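Local coordinates for protein glycerophosphoryl diester phosphodiesterase (Agrobacterium tumefaciens str. C58, PDB 3KS6) that belongs to the glycerophosphoryl diester phosphodiesterase family of TIM-barrel proteins and holds a magnesium ion between carboxylates on neighbouring barrel strands, at residues A[34-39]-A[100-105]. Numbering follows the deposited sequence.
Sequences VEFDLH and VNFRCE. With MG (magnesium ion), chain F.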
ATOM      1  N   VAL A  34       5.855  -2.016  -4.853  1.00 17.31           N
ATOM      2  CA  VAL A  34       4.541  -1.835  -5.437  1.00 19.66           C
ATOM      3  C   VAL A  34       3.559  -1.954  -4.290  1.00 19.01           C
ATOM      4  O   VAL A  34       3.684  -2.868  -3.462  1.00 17.72           O
ATOM      5  CB  VAL A  34       4.229  -2.845  -6.552  1.00 22.22           C
ATOM      6  CG1 VAL A  34       4.186  -4.275  -6.033  1.00 20.09           C
ATOM      7  CG2 VAL A  34       2.906  -2.475  -7.285  1.00 17.23           C
ATOM      8  N   GLU A  35       2.627  -0.993  -4.193  1.00 17.83           N
ATOM      9  CA  GLU A  35       1.586  -1.031  -3.174  1.00 17.09           C
ATOM     10  C   GLU A  35       0.271  -1.547  -3.768  1.00 18.03           C
ATOM     11  O   GLU A  35      -0.080  -1.189  -4.881  1.00 17.80           O
ATOM     12  CB  GLU A  35       1.383   0.345  -2.514  1.00 16.62           C
ATOM     13  CG  GLU A  35       0.495   0.262  -1.232  1.00 14.44           C
ATOM     14  CD  GLU A  35      -1.007   0.425  -1.465  1.00 18.02           C
ATOM     15  OE1 GLU A  35      -1.436   0.741  -2.576  1.00 18.20           O
ATOM     16  OE2 GLU A  35      -1.786   0.208  -0.503  1.00 18.05           O
ATOM     17  N   PHE A  36      -0.468  -2.345  -3.001  1.00 18.98           N
ATOM     18  CA  PHE A  36      -1.764  -2.851  -3.416  1.00 15.53           C
ATOM     19  C   PHE A  36      -2.564  -3.300  -2.202  1.00 17.79           C
ATOM     20  O   PHE A  36      -2.005  -3.531  -1.127  1.00 19.25           O
ATOM     21  CB  PHE A  36      -1.571  -4.027  -4.402  1.00 19.44           C
ATOM     22  CG  PHE A  36      -0.783  -5.161  -3.807  1.00 18.07           C
ATOM     23  CD1 PHE A  36       0.606  -5.106  -3.803  1.00 17.23           C
ATOM     24  CD2 PHE A  36      -1.422  -6.229  -3.185  1.00 20.01           C
ATOM     25  CE1 PHE A  36       1.345  -6.095  -3.239  1.00 19.60           C
ATOM     26  CE2 PHE A  36      -0.684  -7.243  -2.608  1.00 21.91           C
ATOM     27  CZ  PHE A  36       0.712  -7.193  -2.653  1.00 21.71           C
ATOM     28  N   ASP A  37      -3.874  -3.417  -2.409  1.00 14.63           N
ATOM     29  CA  ASP A  37      -4.843  -3.786  -1.368  1.00 18.57           C
ATOM     30  C   ASP A  37      -5.504  -5.098  -1.824  1.00 18.36           C
ATOM     31  O   ASP A  37      -5.568  -5.387  -3.004  1.00 16.73           O
ATOM     32  CB  ASP A  37      -5.916  -2.703  -1.246  1.00 19.14           C
ATOM     33  CG  ASP A  37      -5.356  -1.298  -1.393  1.00 21.80           C
ATOM     34  OD1 ASP A  37      -4.710  -0.786  -0.438  1.00 17.56           O
ATOM     35  OD2 ASP A  37      -5.556  -0.698  -2.473  1.00 20.76           O
ATOM     36  N   LEU A  38      -6.018  -5.870  -0.879  1.00 19.92           N
ATOM     37  CA  LEU A  38      -6.550  -7.200  -1.179  1.00 21.80           C
ATOM     38  C   LEU A  38      -7.898  -7.378  -0.523  1.00 22.64           C
ATOM     39  O   LEU A  38      -8.119  -6.845   0.566  1.00 20.61           O
ATOM     40  CB  LEU A  38      -5.583  -8.291  -0.650  1.00 23.62           C
ATOM     41  CG  LEU A  38      -4.126  -8.360  -1.171  1.00 20.84           C
ATOM     42  CD1 LEU A  38      -3.304  -9.475  -0.433  1.00 16.11           C
ATOM     43  CD2 LEU A  38      -4.115  -8.575  -2.670  1.00 18.07           C
ATOM     44  N   HIS A  39      -8.781  -8.152  -1.170  1.00 21.21           N
ATOM     45  CA  HIS A  39     -10.100  -8.532  -0.628  1.00 18.59           C
ATOM     46  C   HIS A  39     -10.427  -9.992  -0.930  1.00 19.52           C
ATOM     47  O   HIS A  39     -10.010 -10.527  -1.969  1.00 20.33           O
ATOM     48  CB  HIS A  39     -11.193  -7.650  -1.241  1.00 19.32           C
ATOM     49  CG  HIS A  39     -11.047  -6.200  -0.911  1.00 20.38           C
ATOM     50  ND1 HIS A  39     -11.585  -5.634   0.224  1.00 21.00           N
ATOM     51  CD2 HIS A  39     -10.358  -5.222  -1.537  1.00 19.91           C
ATOM     52  CE1 HIS A  39     -11.257  -4.355   0.259  1.00 26.00           C
ATOM     53  NE2 HIS A  39     -10.511  -4.083  -0.796  1.00 24.36           N
ATOM     54  N   VAL A 100      11.544  -5.404  -7.547  1.00 20.73           N
ATOM     55  CA  VAL A 100      10.531  -4.624  -6.773  1.00 19.06           C
ATOM     56  C   VAL A 100       9.776  -5.556  -5.818  1.00 20.47           C
ATOM     57  O   VAL A 100       9.345  -6.630  -6.219  1.00 20.81           O
ATOM     58  CB  VAL A 100       9.566  -3.942  -7.755  1.00 19.88           C
ATOM     59  CG1 VAL A 100       8.431  -3.152  -7.033  1.00 15.27           C
ATOM     60  CG2 VAL A 100      10.365  -3.037  -8.711  1.00 20.07           C
ATOM     61  N   ASN A 101       9.578  -5.112  -4.576  1.00 17.62           N
ATOM     62  CA  ASN A 101       8.952  -5.912  -3.549  1.00 18.60           C
ATOM     63  C   ASN A 101       7.567  -5.410  -3.218  1.00 18.73           C
ATOM     64  O   ASN A 101       7.124  -4.437  -3.798  1.00 20.34           O
ATOM     65  CB  ASN A 101       9.851  -5.964  -2.351  1.00 18.91           C
ATOM     66  CG  ASN A 101      11.128  -6.732  -2.642  1.00 21.18           C
ATOM     67  OD1 ASN A 101      11.141  -7.666  -3.447  1.00 23.97           O
ATOM     68  ND2 ASN A 101      12.189  -6.341  -1.998  1.00 24.72           N
ATOM     69  N   PHE A 102       6.881  -6.102  -2.305  1.00 18.00           N
ATOM     70  CA  PHE A 102       5.463  -5.861  -2.078  1.00 16.50           C
ATOM     71  C   PHE A 102       5.229  -5.031  -0.827  1.00 14.36           C
ATOM     72  O   PHE A 102       5.886  -5.266   0.202  1.00 14.70           O
ATOM     73  CB  PHE A 102       4.738  -7.196  -1.835  1.00 15.43           C
ATOM     74  CG  PHE A 102       4.356  -8.002  -3.084  1.00 17.61           C
ATOM     75  CD1 PHE A 102       4.535  -7.548  -4.372  1.00 18.09           C
ATOM     76  CD2 PHE A 102       3.673  -9.204  -2.910  1.00 19.39           C
ATOM     77  CE1 PHE A 102       4.108  -8.295  -5.465  1.00 22.33           C
ATOM     78  CE2 PHE A 102       3.238  -9.942  -4.023  1.00 18.37           C
ATOM     79  CZ  PHE A 102       3.479  -9.470  -5.295  1.00 20.87           C
ATOM     80  N   ARG A 103       4.264  -4.111  -0.919  1.00 16.14           N
ATOM     81  CA  ARG A 103       3.692  -3.395   0.211  1.00 15.15           C
ATOM     82  C   ARG A 103       2.174  -3.737   0.134  1.00 14.71           C
ATOM     83  O   ARG A 103       1.426  -3.222  -0.707  1.00 17.61           O
ATOM     84  CB  ARG A 103       3.981  -1.887   0.133  1.00 18.79           C
ATOM     85  CG  ARG A 103       3.252  -1.021   1.191  1.00 21.05           C
ATOM     86  CD  ARG A 103       3.477   0.400   0.873  1.00 20.78           C
ATOM     87  NE  ARG A 103       2.645   1.351   1.605  1.00 19.82           N
ATOM     88  CZ  ARG A 103       3.100   2.327   2.383  1.00 19.48           C
ATOM     89  NH1 ARG A 103       4.409   2.565   2.548  1.00 17.06           N
ATOM     90  NH2 ARG A 103       2.218   3.147   2.927  1.00 16.34           N
ATOM     91  N   CYS A 104       1.769  -4.653   0.982  1.00 17.70           N
ATOM     92  CA  CYS A 104       0.434  -5.227   0.952  1.00 19.21           C
ATOM     93  C   CYS A 104      -0.475  -4.588   1.999  1.00 21.16           C
ATOM     94  O   CYS A 104      -0.178  -4.685   3.177  1.00 22.09           O
ATOM     95  CB  CYS A 104       0.579  -6.738   1.231  1.00 23.68           C
ATOM     96  SG  CYS A 104      -0.976  -7.634   1.330  1.00 23.76           S
ATOM     97  N   GLU A 105      -1.595  -4.001   1.596  1.00 18.85           N
ATOM     98  CA  GLU A 105      -2.518  -3.388   2.572  1.00 17.70           C
ATOM     99  C   GLU A 105      -3.700  -4.284   2.850  1.00 17.16           C
ATOM    100  O   GLU A 105      -4.342  -4.766   1.923  1.00 20.01           O
ATOM    101  CB  GLU A 105      -3.017  -2.007   2.104  1.00 17.01           C
ATOM    102  CG  GLU A 105      -3.724  -1.250   3.226  1.00 13.90           C
ATOM    103  CD  GLU A 105      -4.259   0.103   2.809  1.00 17.35           C
ATOM    104  OE1 GLU A 105      -3.769   0.684   1.799  1.00 21.77           O
ATOM    105  OE2 GLU A 105      -5.230   0.554   3.475  1.00 19.96           O
TER
HETATM  106 MG    MG F 251      -3.672   0.994  -0.213  1.00 17.72          MG
HETATM  107  O   HOH W   1      -0.224   0.626   1.936  1.00 19.36           O
HETATM  108  O   HOH W   2      -3.857   1.322  -2.301  1.00 16.16           O
HETATM  109  O   HOH W   3      -5.430   2.093   0.046  1.00 20.80           O
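E35, D37 and E105 each lend one carboxylate oxygen to a single magnesium ion, which thereby ties two adjacent parallel strands together. E105 OE1 lies 2.0 Å from the magnesium, at the end of an extended side chain. E35 instead turns at chi2 (-90°) to bring OE2 onto the metal. D37 OD1 and E105 OE1 come within 2.8 Å of each other, a proximity of two acceptors that the shared cation makes tolerable; their carboxylate planes stand 81° apart. Two waters also bind the ion. One of them donates to E35 OE1 and to D37 OD2, which, with the metal bonds, probably helps hold both carboxylates in their rotation, while a further water bridges E35 OE2 and R103 NE, whose extended side chain runs past E35 CG.

Beneath the site the backbones pair in parallel register, E35 beside R103 and D37 beside E105. V34 and F36 supply both N-H and C=O: V34 N reaches N101 O at 2.9 Å, R103 N returns to V34 O, F36 N binds R103 O, and E105 N meets F36 O at 2.8 Å. The last rung, L38 N to E105 O, is weak.

The other face of the sheet is apolar. F36 directs its ring edge at the face of F102, CE1 standing 3.6 Å from F102 CG with the planes at 75°, and C104 CA lies over one face of the F36 ring, toward its rim, in a CH-pi contact. L38 CD1 rests against C104 SG, and V34 CG1 against the F102 ring. Helices 88-95 and 118-128 pack over these residues. Strands lined outside by helices, with a site built on residues toward their C-terminal ends, are the architecture of a TIM barrel; here that site holds the magnesium ion.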